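Local coordinates for protein restriction endonuclease r.bpuji (Bacillus pumilus, PDB 2VLA) that recognises its cognate DNA through this N-terminal recognition domain, one part of a longer restriction endonuclease that probably cuts DNA, at residues E7-T12 against I126-A131; F113-G118 against I133-F138; V164-Q169 against Q208-Q213. One frame throughout, in Å; residues are numbered along the deposited sequence.

Contact 1 (E7-T12 against I126-A131); sequences EQFRCT and IEKVGA. With nucleotides of chain B.
Phe9, Cys11 and Thr12 tie the N-terminal arm of this DNA-recognition domain, whose Arg10 meets a DNA backbone phosphate, to Lys128 and Ala131 at the end of helix 122-130. With Phe9 CG anti to the backbone N (chi1 -178°), the ring is carried toward the helix, and Phe9 CE2 lies 3.7 Å from Ala131 CB. Lys128 CG meets the edge of the same ring near its plane. A long, flexible side chain suits position 128: its methylenes lie against the sulfur, Lys128 CE 3.6 Å from Cys11 SG, and carry the ammonium to Thr12. There Lys128 NZ donates to a lone pair of Thr12 O at 3.0 Å, and a salt bridge to Asp120 probably offsets its charge. Arg10, extended, brings its NH1 to 2.9 Å from OP2 of DC7 of chain B, in a nearly straight bond (171°) at the edge of the guanidinium, and Thr12 CG2 lies over one face, toward its rim. Tyr205 adds a cation-pi contact and a carbonyl acceptor for Arg10 NE. The arm runs between helix 122-130 and two others: helix 168-171, touched by Phe9 and Cys11, and helix 203-219, whose His209 packs on Arg10 and Thr12.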
loop_
_atom_site.group_PDB
_atom_site.type_symbol
_atom_site.label_atom_id
_atom_site.label_comp_id
_atom_site.label_asym_id
_atom_site.label_seq_id
_atom_site.Cartn_x
_atom_site.Cartn_y
_atom_site.Cartn_z
ATOM N N GLU A 7 20.343 -8.285 3.806
ATOM C CA GLU A 7 19.164 -9.095 4.152
ATOM C C GLU A 7 17.928 -8.555 3.420
ATOM O O GLU A 7 17.431 -7.488 3.721
ATOM C CB GLU A 7 18.928 -9.092 5.660
ATOM C CG GLU A 7 20.035 -9.742 6.458
ATOM C CD GLU A 7 19.813 -9.659 7.978
ATOM O OE1 GLU A 7 18.754 -9.159 8.419
ATOM O OE2 GLU A 7 20.705 -10.113 8.734
ATOM N N GLN A 8 17.483 -9.289 2.430
ATOM C CA GLN A 8 16.421 -8.822 1.565
ATOM C C GLN A 8 15.169 -9.653 1.770
ATOM O O GLN A 8 15.245 -10.824 2.118
ATOM C CB GLN A 8 16.875 -8.909 0.087
ATOM C CG GLN A 8 17.958 -7.909 -0.300
ATOM C CD GLN A 8 17.392 -6.514 -0.586
ATOM O OE1 GLN A 8 16.646 -6.326 -1.535
ATOM N NE2 GLN A 8 17.755 -5.531 0.254
ATOM N N PHE A 9 14.006 -9.044 1.534
ATOM C CA PHE A 9 12.737 -9.715 1.786
ATOM C C PHE A 9 11.655 -9.136 0.912
ATOM O O PHE A 9 11.336 -7.962 1.019
ATOM C CB PHE A 9 12.356 -9.578 3.281
ATOM C CG PHE A 9 11.067 -10.296 3.660
ATOM C CD1 PHE A 9 9.846 -9.677 3.503
ATOM C CD2 PHE A 9 11.098 -11.578 4.170
ATOM C CE1 PHE A 9 8.672 -10.327 3.837
ATOM C CE2 PHE A 9 9.934 -12.230 4.514
ATOM C CZ PHE A 9 8.718 -11.605 4.339
ATOM N N ARG A 10 11.123 -9.959 0.008
ATOM C CA ARG A 10 10.054 -9.528 -0.880
ATOM C C ARG A 10 8.758 -9.404 -0.103
ATOM O O ARG A 10 8.284 -10.376 0.501
ATOM C CB ARG A 10 9.908 -10.519 -2.041
ATOM C CG ARG A 10 8.839 -10.125 -3.055
ATOM C CD ARG A 10 8.844 -11.014 -4.263
ATOM N NE ARG A 10 7.920 -10.538 -5.278
ATOM C CZ ARG A 10 6.669 -10.961 -5.451
ATOM N NH1 ARG A 10 6.147 -11.875 -4.670
ATOM N NH2 ARG A 10 5.933 -10.474 -6.451
ATOM N N CYS A 11 8.197 -8.205 -0.113
ATOM C CA CYS A 11 7.052 -7.877 0.698
ATOM C C CYS A 11 6.030 -7.125 -0.164
ATOM O O CYS A 11 6.140 -5.929 -0.370
ATOM C CB CYS A 11 7.489 -7.034 1.942
ATOM S SG CYS A 11 6.238 -6.738 3.141
ATOM N N THR A 12 5.080 -7.864 -0.704
ATOM C CA THR A 12 4.252 -7.314 -1.760
ATOM C C THR A 12 3.074 -6.523 -1.239
ATOM O O THR A 12 2.697 -6.616 -0.012
ATOM C CB THR A 12 3.696 -8.404 -2.706
ATOM O OG1 THR A 12 2.885 -9.308 -1.974
ATOM C CG2 THR A 12 4.806 -9.161 -3.380
ATOM N N ILE A 126 1.269 -15.062 7.390
ATOM C CA ILE A 126 2.058 -15.883 8.278
ATOM C C ILE A 126 3.561 -15.718 8.000
ATOM O O ILE A 126 4.350 -15.667 8.908
ATOM C CB ILE A 126 1.626 -17.373 8.161
ATOM C CG1 ILE A 126 0.230 -17.551 8.769
ATOM C CG2 ILE A 126 2.638 -18.300 8.824
ATOM C CD1 ILE A 126 -0.401 -18.913 8.526
ATOM N N GLU A 127 3.932 -15.611 6.728
ATOM C CA GLU A 127 5.334 -15.369 6.369
ATOM C C GLU A 127 5.829 -14.029 6.944
ATOM O O GLU A 127 6.914 -13.950 7.514
ATOM C CB GLU A 127 5.517 -15.389 4.850
ATOM C CG GLU A 127 5.483 -16.789 4.228
ATOM C CD GLU A 127 5.534 -16.762 2.708
ATOM O OE1 GLU A 127 5.915 -15.719 2.144
ATOM O OE2 GLU A 127 5.202 -17.794 2.081
ATOM N N LYS A 128 5.027 -12.982 6.791
ATOM C CA LYS A 128 5.440 -11.659 7.211
ATOM C C LYS A 128 5.494 -11.563 8.736
ATOM O O LYS A 128 6.434 -11.030 9.293
ATOM C CB LYS A 128 4.520 -10.596 6.609
ATOM C CG LYS A 128 4.713 -10.465 5.116
ATOM C CD LYS A 128 3.787 -9.455 4.470
ATOM C CE LYS A 128 3.910 -9.524 2.941
ATOM N NZ LYS A 128 3.010 -8.594 2.247
ATOM N N VAL A 129 4.514 -12.151 9.395
ATOM C CA VAL A 129 4.528 -12.238 10.844
ATOM C C VAL A 129 5.728 -13.087 11.320
ATOM O O VAL A 129 6.427 -12.726 12.302
ATOM C CB VAL A 129 3.207 -12.819 11.369
ATOM C CG1 VAL A 129 3.352 -13.287 12.806
ATOM C CG2 VAL A 129 2.078 -11.779 11.235
ATOM N N GLY A 130 6.007 -14.178 10.616
ATOM C CA GLY A 130 7.145 -15.051 10.983
ATOM C C GLY A 130 8.476 -14.318 10.870
ATOM O O GLY A 130 9.419 -14.602 11.606
ATOM N N ALA A 131 8.536 -13.353 9.956
ATOM C CA ALA A 131 9.741 -12.563 9.726
ATOM C C ALA A 131 9.820 -11.321 10.655
ATOM O O ALA A 131 10.764 -10.543 10.575
ATOM C CB ALA A 131 9.810 -12.133 8.242
ATOM P P DC B 7 3.190 -14.349 -5.433
ATOM O OP1 DC B 7 4.070 -15.449 -5.004
ATOM O OP2 DC B 7 3.459 -12.993 -4.922
ATOM O "O5'" DC B 7 3.133 -14.235 -7.030
ATOM C "C5'" DC B 7 2.946 -15.404 -7.820
ATOM C "C4'" DC B 7 2.792 -15.038 -9.290
ATOM O "O4'" DC B 7 1.525 -14.344 -9.498
ATOM C "C3'" DC B 7 3.851 -14.077 -9.843
ATOM O "O3'" DC B 7 4.222 -14.506 -11.136
ATOM C "C2'" DC B 7 3.113 -12.757 -9.974
ATOM C "C1'" DC B 7 1.758 -13.252 -10.376
ATOM N N1 DC B 7 0.609 -12.338 -10.244
ATOM C C2 DC B 7 -0.415 -12.426 -11.180
ATOM O O2 DC B 7 -0.281 -13.209 -12.131
ATOM N N3 DC B 7 -1.497 -11.631 -11.057
ATOM C C4 DC B 7 -1.602 -10.836 -9.986
ATOM N N4 DC B 7 -2.678 -10.071 -9.865
ATOM C C5 DC B 7 -0.570 -10.744 -9.017
ATOM C C6 DC B 7 0.507 -11.498 -9.182
#

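Contact 2 (F113-G118 against I133-F138); sequences FQFPNG and IQIRQF
Phe115 and Ile135 pair their backbones while Gln137 folds its amide over the Phe115 ring, and this half of the contact is the dense one. The amide and ring planes are only 19° apart and stacked, with Gln137 OE1 over one ring face and Gln137 NE2 3.5 Å from Phe115 CZ. Gln137 CG, lodged between its backbone N and carbonyl carbon (chi1 73°), and a bend at chi2 swing the amide there. The same Gln137 NE2 comes to 3.3 Å from Phe113 CD1 and donates to Gln213 OE1 on helix 203-219. Phe113 also receives the edge of Phe138 on its face, an offset edge-to-face pair with centroids 5.9 Å apart and planes at 71°. Between the segments runs a single antiparallel bridge, a hydrogen-bonded pair: Phe115 N to Ile135 O and Ile135 N to Phe115 O are both 3.0 Å. It links the loop after helix 102-112 to the lead-in of helix 137-150, where Arg136 is the N-cap residue. Phe115 CB packs on Ile133 CG2 at 3.6 Å, and Ile135 CG2 lies at the ring edge. Were Phe115 an alanine, the Gln137 amide would probably lose its stacking surface and a gap would open beside Ile135 CG2. Within the buried part, a water bridges the two backbones, donating to Phe113 O and accepting from Phe138 N. On the looser side, the CB of Gln134 is directed away from the loop, and this partly exposed residue borders the pocket of a polyether, PG6, probably a crystallisation additive.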
loop_
_atom_site.group_PDB
_atom_site.type_symbol
_atom_site.label_atom_id
_atom_site.label_comp_id
_atom_site.label_asym_id
_atom_site.label_seq_id
_atom_site.Cartn_x
_atom_site.Cartn_y
_atom_site.Cartn_z
ATOM N N PHE A 113 -1.680 2.430 5.561
ATOM C CA PHE A 113 -1.010 1.233 5.093
ATOM C C PHE A 113 0.032 0.798 6.125
ATOM O O PHE A 113 0.678 1.643 6.762
ATOM C CB PHE A 113 -0.333 1.472 3.716
ATOM C CG PHE A 113 -0.662 0.412 2.657
ATOM C CD1 PHE A 113 -0.217 -0.880 2.768
ATOM C CD2 PHE A 113 -1.379 0.749 1.549
ATOM C CE1 PHE A 113 -0.490 -1.815 1.777
ATOM C CE2 PHE A 113 -1.624 -0.175 0.558
ATOM C CZ PHE A 113 -1.185 -1.435 0.679
ATOM N N GLN A 114 0.263 -0.499 6.205
ATOM C CA GLN A 114 1.302 -1.042 7.022
ATOM C C GLN A 114 1.601 -2.442 6.584
ATOM O O GLN A 114 0.805 -3.053 5.825
ATOM C CB GLN A 114 0.846 -1.055 8.490
ATOM C CG GLN A 114 -0.475 -1.751 8.669
ATOM C CD GLN A 114 -0.794 -2.014 10.139
ATOM O OE1 GLN A 114 -1.181 -1.102 10.870
ATOM N NE2 GLN A 114 -0.642 -3.262 10.566
ATOM N N PHE A 115 2.727 -2.979 7.062
ATOM C CA PHE A 115 2.984 -4.414 7.021
ATOM C C PHE A 115 3.205 -4.865 8.480
ATOM O O PHE A 115 3.847 -4.147 9.250
ATOM C CB PHE A 115 4.243 -4.741 6.241
ATOM C CG PHE A 115 4.227 -4.286 4.782
ATOM C CD1 PHE A 115 3.286 -4.780 3.863
ATOM C CD2 PHE A 115 5.167 -3.395 4.337
ATOM C CE1 PHE A 115 3.339 -4.401 2.473
ATOM C CE2 PHE A 115 5.215 -3.019 2.945
ATOM C CZ PHE A 115 4.276 -3.523 2.053
ATOM N N PRO A 116 2.662 -6.031 8.862
ATOM C CA PRO A 116 1.774 -6.873 8.075
ATOM C C PRO A 116 0.402 -6.264 7.963
ATOM O O PRO A 116 0.105 -5.258 8.614
ATOM C CB PRO A 116 1.702 -8.201 8.908
ATOM C CG PRO A 116 2.752 -8.057 9.980
ATOM C CD PRO A 116 2.893 -6.592 10.209
ATOM N N ASN A 117 -0.445 -6.868 7.139
ATOM C CA ASN A 117 -1.786 -6.408 6.986
ATOM C C ASN A 117 -2.740 -7.532 6.577
ATOM O O ASN A 117 -2.315 -8.674 6.309
ATOM C CB ASN A 117 -1.824 -5.254 5.968
ATOM C CG ASN A 117 -1.386 -5.692 4.573
ATOM O OD1 ASN A 117 -1.971 -6.617 4.003
ATOM N ND2 ASN A 117 -0.304 -5.074 4.050
ATOM N N GLY A 118 -4.020 -7.213 6.508
ATOM C CA GLY A 118 -5.033 -8.191 6.138
ATOM C C GLY A 118 -5.459 -8.125 4.696
ATOM O O GLY A 118 -6.492 -8.680 4.329
ATOM N N ILE A 133 8.034 -8.646 10.610
ATOM C CA ILE A 133 7.882 -7.392 9.916
ATOM C C ILE A 133 6.862 -6.511 10.659
ATOM O O ILE A 133 5.840 -7.002 11.149
ATOM C CB ILE A 133 7.486 -7.622 8.448
ATOM C CG1 ILE A 133 8.674 -8.234 7.673
ATOM C CG2 ILE A 133 7.049 -6.312 7.798
ATOM C CD1 ILE A 133 8.351 -8.650 6.212
ATOM N N GLN A 134 7.192 -5.229 10.803
ATOM C CA GLN A 134 6.294 -4.243 11.449
ATOM C C GLN A 134 6.727 -2.846 11.086
ATOM O O GLN A 134 7.730 -2.350 11.564
ATOM C CB GLN A 134 6.212 -4.395 12.987
ATOM C CG GLN A 134 7.365 -4.954 13.636
ATOM C CD GLN A 134 7.149 -5.092 15.157
ATOM O OE1 GLN A 134 6.088 -4.710 15.702
ATOM N NE2 GLN A 134 8.157 -5.614 15.850
ATOM N N ILE A 135 5.977 -2.223 10.182
ATOM C CA ILE A 135 6.346 -0.930 9.678
ATOM C C ILE A 135 5.151 -0.196 9.078
ATOM O O ILE A 135 4.261 -0.813 8.483
ATOM C CB ILE A 135 7.464 -1.062 8.603
ATOM C CG1 ILE A 135 8.152 0.286 8.369
ATOM C CG2 ILE A 135 6.894 -1.649 7.293
ATOM C CD1 ILE A 135 9.079 0.709 9.505
ATOM N N ARG A 136 5.141 1.119 9.244
ATOM C CA ARG A 136 4.273 1.997 8.473
ATOM C C ARG A 136 5.112 2.558 7.348
ATOM O O ARG A 136 5.871 3.497 7.526
ATOM C CB ARG A 136 3.773 3.160 9.354
ATOM C CG ARG A 136 3.084 2.735 10.655
ATOM C CD ARG A 136 2.510 3.938 11.343
ATOM N NE ARG A 136 2.010 3.613 12.664
ATOM C CZ ARG A 136 1.022 4.256 13.256
ATOM N NH1 ARG A 136 0.403 5.250 12.630
ATOM N NH2 ARG A 136 0.670 3.922 14.485
ATOM N N GLN A 137 5.006 1.951 6.153
ATOM C CA GLN A 137 6.039 2.175 5.152
ATOM C C GLN A 137 5.975 3.559 4.511
ATOM O O GLN A 137 7.004 4.104 4.136
ATOM C CB GLN A 137 6.024 1.079 4.061
ATOM C CG GLN A 137 4.873 1.125 3.045
ATOM C CD GLN A 137 3.661 0.314 3.459
ATOM O OE1 GLN A 137 3.294 0.253 4.643
ATOM N NE2 GLN A 137 2.992 -0.280 2.477
ATOM N N PHE A 138 4.807 4.173 4.473
ATOM C CA PHE A 138 4.721 5.486 3.822
ATOM C C PHE A 138 5.265 6.638 4.690
ATOM O O PHE A 138 6.091 7.415 4.239
ATOM C CB PHE A 138 3.314 5.742 3.283
ATOM C CG PHE A 138 2.977 4.870 2.107
ATOM C CD1 PHE A 138 3.656 5.032 0.929
ATOM C CD2 PHE A 138 2.097 3.851 2.213
ATOM C CE1 PHE A 138 3.373 4.199 -0.215
ATOM C CE2 PHE A 138 1.813 3.008 1.117
ATOM C CZ PHE A 138 2.472 3.207 -0.106
HETATM O O HOH W 1 2.130 3.618 5.608
#

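Contact 3 (V164-Q169 against Q208-Q213); sequences VLNSLQ and QHIREQ. With nucleotides of chain C.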
loop_
_atom_site.group_PDB
_atom_site.type_symbol
_atom_site.label_atom_id
_atom_site.label_comp_id
_atom_site.label_asym_id
_atom_site.label_seq_id
_atom_site.Cartn_x
_atom_site.Cartn_y
_atom_site.Cartn_z
ATOM N N VAL A 164 15.146 0.200 1.271
ATOM C CA VAL A 164 13.957 0.430 2.101
ATOM C C VAL A 164 12.888 -0.647 1.909
ATOM O O VAL A 164 12.712 -1.502 2.780
ATOM C CB VAL A 164 13.366 1.828 1.857
ATOM C CG1 VAL A 164 12.100 2.054 2.685
ATOM C CG2 VAL A 164 14.411 2.894 2.112
ATOM N N LEU A 165 12.256 -0.711 0.714
ATOM C CA LEU A 165 11.031 -1.498 0.595
ATOM C C LEU A 165 11.257 -3.001 0.402
ATOM O O LEU A 165 10.315 -3.786 0.534
ATOM C CB LEU A 165 10.119 -0.951 -0.487
ATOM C CG LEU A 165 9.353 0.314 -0.094
ATOM C CD1 LEU A 165 8.597 0.837 -1.309
ATOM C CD2 LEU A 165 8.370 0.073 1.076
ATOM N N ASN A 166 12.506 -3.399 0.128
ATOM C CA ASN A 166 12.882 -4.805 0.080
ATOM C C ASN A 166 13.944 -5.174 1.130
ATOM O O ASN A 166 14.492 -6.248 1.085
ATOM C CB ASN A 166 13.438 -5.157 -1.299
ATOM C CG ASN A 166 13.057 -6.586 -1.761
ATOM O OD1 ASN A 166 11.889 -6.874 -2.015
ATOM N ND2 ASN A 166 14.056 -7.464 -1.877
ATOM N N SER A 167 14.238 -4.254 2.050
ATOM C CA SER A 167 15.212 -4.508 3.121
ATOM C C SER A 167 14.516 -5.136 4.330
ATOM O O SER A 167 13.641 -4.526 4.930
ATOM C CB SER A 167 15.900 -3.205 3.550
ATOM O OG SER A 167 16.522 -3.329 4.864
ATOM N N LEU A 168 14.894 -6.363 4.660
ATOM C CA LEU A 168 14.298 -7.040 5.797
ATOM C C LEU A 168 14.408 -6.204 7.075
ATOM O O LEU A 168 13.432 -6.064 7.819
ATOM C CB LEU A 168 14.937 -8.405 5.999
ATOM C CG LEU A 168 14.436 -9.171 7.221
ATOM C CD1 LEU A 168 12.949 -9.540 7.078
ATOM C CD2 LEU A 168 15.309 -10.434 7.486
ATOM N N GLN A 169 15.589 -5.658 7.341
ATOM C CA GLN A 169 15.799 -4.961 8.610
ATOM C C GLN A 169 14.974 -3.700 8.704
ATOM O O GLN A 169 14.423 -3.380 9.765
ATOM C CB GLN A 169 17.278 -4.654 8.846
ATOM C CG GLN A 169 18.103 -5.890 9.155
ATOM C CD GLN A 169 19.571 -5.583 9.377
ATOM O OE1 GLN A 169 19.986 -4.445 9.310
ATOM N NE2 GLN A 169 20.360 -6.621 9.661
ATOM N N GLN A 208 7.196 -4.512 -9.309
ATOM C CA GLN A 208 5.934 -3.874 -9.611
ATOM C C GLN A 208 5.277 -3.359 -8.315
ATOM O O GLN A 208 4.713 -2.288 -8.286
ATOM C CB GLN A 208 4.978 -4.791 -10.377
ATOM C CG GLN A 208 3.677 -4.072 -10.724
ATOM C CD GLN A 208 2.825 -4.780 -11.732
ATOM O OE1 GLN A 208 3.229 -5.798 -12.298
ATOM N NE2 GLN A 208 1.636 -4.240 -11.972
ATOM N N HIS A 209 5.369 -4.143 -7.245
ATOM C CA HIS A 209 4.748 -3.746 -5.966
ATOM C C HIS A 209 5.499 -2.583 -5.289
ATOM O O HIS A 209 4.918 -1.847 -4.494
ATOM C CB HIS A 209 4.655 -4.938 -4.982
ATOM C CG HIS A 209 5.960 -5.591 -4.716
ATOM N ND1 HIS A 209 6.567 -6.418 -5.631
ATOM C CD2 HIS A 209 6.793 -5.529 -3.644
ATOM C CE1 HIS A 209 7.730 -6.808 -5.154
ATOM N NE2 HIS A 209 7.870 -6.310 -3.929
ATOM N N ILE A 210 6.763 -2.424 -5.621
ATOM C CA ILE A 210 7.545 -1.337 -5.137
ATOM C C ILE A 210 7.220 -0.058 -5.879
ATOM O O ILE A 210 6.930 0.970 -5.278
ATOM C CB ILE A 210 9.043 -1.682 -5.169
ATOM C CG1 ILE A 210 9.304 -2.864 -4.229
ATOM C CG2 ILE A 210 9.879 -0.487 -4.846
ATOM C CD1 ILE A 210 10.728 -3.397 -4.210
ATOM N N ARG A 211 7.234 -0.132 -7.208
ATOM C CA ARG A 211 6.801 0.983 -8.019
ATOM C C ARG A 211 5.388 1.429 -7.631
ATOM O O ARG A 211 5.112 2.613 -7.535
ATOM C CB ARG A 211 6.838 0.601 -9.514
ATOM C CG ARG A 211 6.155 1.615 -10.411
ATOM C CD ARG A 211 6.761 3.012 -10.251
ATOM N NE ARG A 211 6.039 4.020 -11.028
ATOM C CZ ARG A 211 6.424 4.467 -12.217
ATOM N NH1 ARG A 211 7.513 3.980 -12.783
ATOM N NH2 ARG A 211 5.712 5.394 -12.841
ATOM N N GLU A 212 4.490 0.479 -7.462
ATOM C CA GLU A 212 3.097 0.823 -7.217
ATOM C C GLU A 212 2.839 1.451 -5.837
ATOM O O GLU A 212 2.060 2.343 -5.717
ATOM C CB GLU A 212 2.186 -0.349 -7.489
ATOM C CG GLU A 212 2.128 -0.612 -9.014
ATOM C CD GLU A 212 1.196 -1.709 -9.463
ATOM O OE1 GLU A 212 0.729 -2.518 -8.660
ATOM O OE2 GLU A 212 0.944 -1.767 -10.705
ATOM N N GLN A 213 3.606 1.048 -4.843
ATOM C CA GLN A 213 3.582 1.762 -3.584
ATOM C C GLN A 213 3.961 3.228 -3.820
ATOM O O GLN A 213 3.267 4.160 -3.356
ATOM C CB GLN A 213 4.509 1.079 -2.559
ATOM C CG GLN A 213 3.904 -0.188 -1.972
ATOM C CD GLN A 213 4.842 -0.899 -1.038
ATOM O OE1 GLN A 213 4.832 -0.644 0.188
ATOM N NE2 GLN A 213 5.631 -1.803 -1.559
ATOM P P DC C 3 2.389 2.459 -14.161
ATOM O OP1 DC C 3 1.617 3.717 -14.287
ATOM O OP2 DC C 3 3.127 2.135 -12.942
ATOM O "O5'" DC C 3 1.412 1.223 -14.425
ATOM C "C5'" DC C 3 0.517 1.245 -15.528
ATOM C "C4'" DC C 3 -0.101 -0.112 -15.735
ATOM O "O4'" DC C 3 0.888 -1.032 -16.234
ATOM C "C3'" DC C 3 -0.616 -0.752 -14.451
ATOM O "O3'" DC C 3 -1.874 -1.375 -14.619
ATOM C "C2'" DC C 3 0.446 -1.806 -14.142
ATOM C "C1'" DC C 3 0.712 -2.254 -15.555
ATOM N N1 DC C 3 1.875 -3.086 -15.744
ATOM C C2 DC C 3 1.870 -4.086 -16.737
ATOM O O2 DC C 3 0.881 -4.209 -17.515
ATOM N N3 DC C 3 2.965 -4.860 -16.857
ATOM C C4 DC C 3 4.009 -4.694 -16.051
ATOM N N4 DC C 3 5.063 -5.477 -16.222
ATOM C C5 DC C 3 4.006 -3.709 -15.035
ATOM C C6 DC C 3 2.923 -2.965 -14.892
ATOM P P DA C 4 -3.269 -0.682 -14.251
ATOM O OP1 DA C 4 -3.440 0.449 -15.091
ATOM O OP2 DA C 4 -3.300 -0.567 -12.770
ATOM O "O5'" DA C 4 -4.157 -1.866 -14.708
ATOM C "C5'" DA C 4 -4.454 -1.991 -16.124
ATOM C "C4'" DA C 4 -4.618 -3.447 -16.474
ATOM O "O4'" DA C 4 -3.340 -4.128 -16.483
ATOM C "C3'" DA C 4 -5.502 -4.251 -15.504
ATOM O "O3'" DA C 4 -6.247 -5.189 -16.260
ATOM C "C2'" DA C 4 -4.470 -4.958 -14.647
ATOM C "C1'" DA C 4 -3.415 -5.303 -15.678
ATOM N N9 DA C 4 -2.106 -5.598 -15.159
ATOM C C8 DA C 4 -1.494 -5.052 -14.048
ATOM N N7 DA C 4 -0.281 -5.493 -13.852
ATOM C C5 DA C 4 -0.050 -6.390 -14.886
ATOM C C6 DA C 4 1.032 -7.190 -15.226
ATOM N N6 DA C 4 2.199 -7.252 -14.591
ATOM N N1 DA C 4 0.902 -7.954 -16.357
ATOM C C2 DA C 4 -0.271 -7.922 -17.041
ATOM N N3 DA C 4 -1.341 -7.203 -16.828
ATOM C C4 DA C 4 -1.177 -6.450 -15.693
ATOM P P DC C 2 8.845 1.572 -15.399
ATOM O OP1 DC C 2 9.163 2.852 -14.760
ATOM O OP2 DC C 2 9.203 0.316 -14.702
ATOM O "O5'" DC C 2 7.286 1.514 -15.654
ATOM C "C5'" DC C 2 6.675 2.500 -16.406
ATOM C "C4'" DC C 2 5.277 2.071 -16.704
ATOM O "O4'" DC C 2 5.298 0.953 -17.605
ATOM C "C3'" DC C 2 4.493 1.620 -15.481
ATOM O "O3'" DC C 2 3.352 2.454 -15.407
ATOM C "C2'" DC C 2 4.188 0.140 -15.742
ATOM C "C1'" DC C 2 4.272 0.044 -17.260
ATOM N N1 DC C 2 4.688 -1.249 -17.863
ATOM C C2 DC C 2 3.925 -1.808 -18.896
ATOM O O2 DC C 2 2.874 -1.278 -19.229
ATOM N N3 DC C 2 4.371 -2.940 -19.498
ATOM C C4 DC C 2 5.517 -3.495 -19.117
ATOM N N4 DC C 2 5.921 -4.609 -19.768
ATOM C C5 DC C 2 6.318 -2.933 -18.080
ATOM C C6 DC C 2 5.873 -1.804 -17.500
HETATM O O HOH W 2 9.486 -5.995 -1.483
HETATM O O HOH W 3 7.537 -3.584 -0.201
#
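Leu165 and Gln213 approach from opposite directions, so that the leucine's methyls meet a flat amide: Leu165 CD2 lies 3.7 Å from Gln213 OE1, and Leu165 CD1 touches the same group at NE2. Against Ile210 the leucine slides past antiparallel, Leu165 CD1 reaching Ile210 CG2 at 4.0 Å; two branched aliphatic residues suit this buried strip. The Gln213 amide is held within its helix: Gln213 NE2 donates to His209 O at 3.0 Å from above the carbonyl plane, while Gln213 N reaches that oxygen from the other face. Helix 203-219 also reads the DNA, consistent with the recognition helix of a helix-turn-helix. Gln208, extended with CG anti to the backbone N (chi1 -178°), makes the classic two-bond match to adenine: Gln208 OE1 accepts from N6 of DA4 of chain C at 2.9 Å, and Gln208 NE2 donates to its N7 at 3.0 Å. Gln208 NE2 also donates to Glu212 OE2, 2.9 Å away and met from above the carboxylate plane, consistent with the same amide orientation. Between the segments, one water joins Leu165 O, Asn166 OD1 and His209 NE2, and a second links Leu165 O to Gln213 NE2, accepting from the latter. Asn166 ND2 bonds to Gln8 OE1.

Overall arrangement
Contacts 2 and 3 are buried, whereas contact 1 is only partly so. The three adjoin: Cys11 of contact 1 packs on Phe115 of contact 2, the Gln137 and Gln213 amides join contacts 2 and 3, and Phe9 hydrogen-bonds to Asn166 of contact 3. Helix 203-219 belongs to contact 3 and also touches contacts 1 and 2. Contact 2, nearest the chain's centre, relies on aromatic rings and backbone pairing; contact 3 combines aliphatic packing with bridging waters; contact 1 joins a phenylalanine's packing to a lysine bonded to a carbonyl and an aspartate. Contacts 1 and 3 each carry a residue bound to DNA, while contact 2 stays about 6 Å from the nucleic acid at its nearest atom.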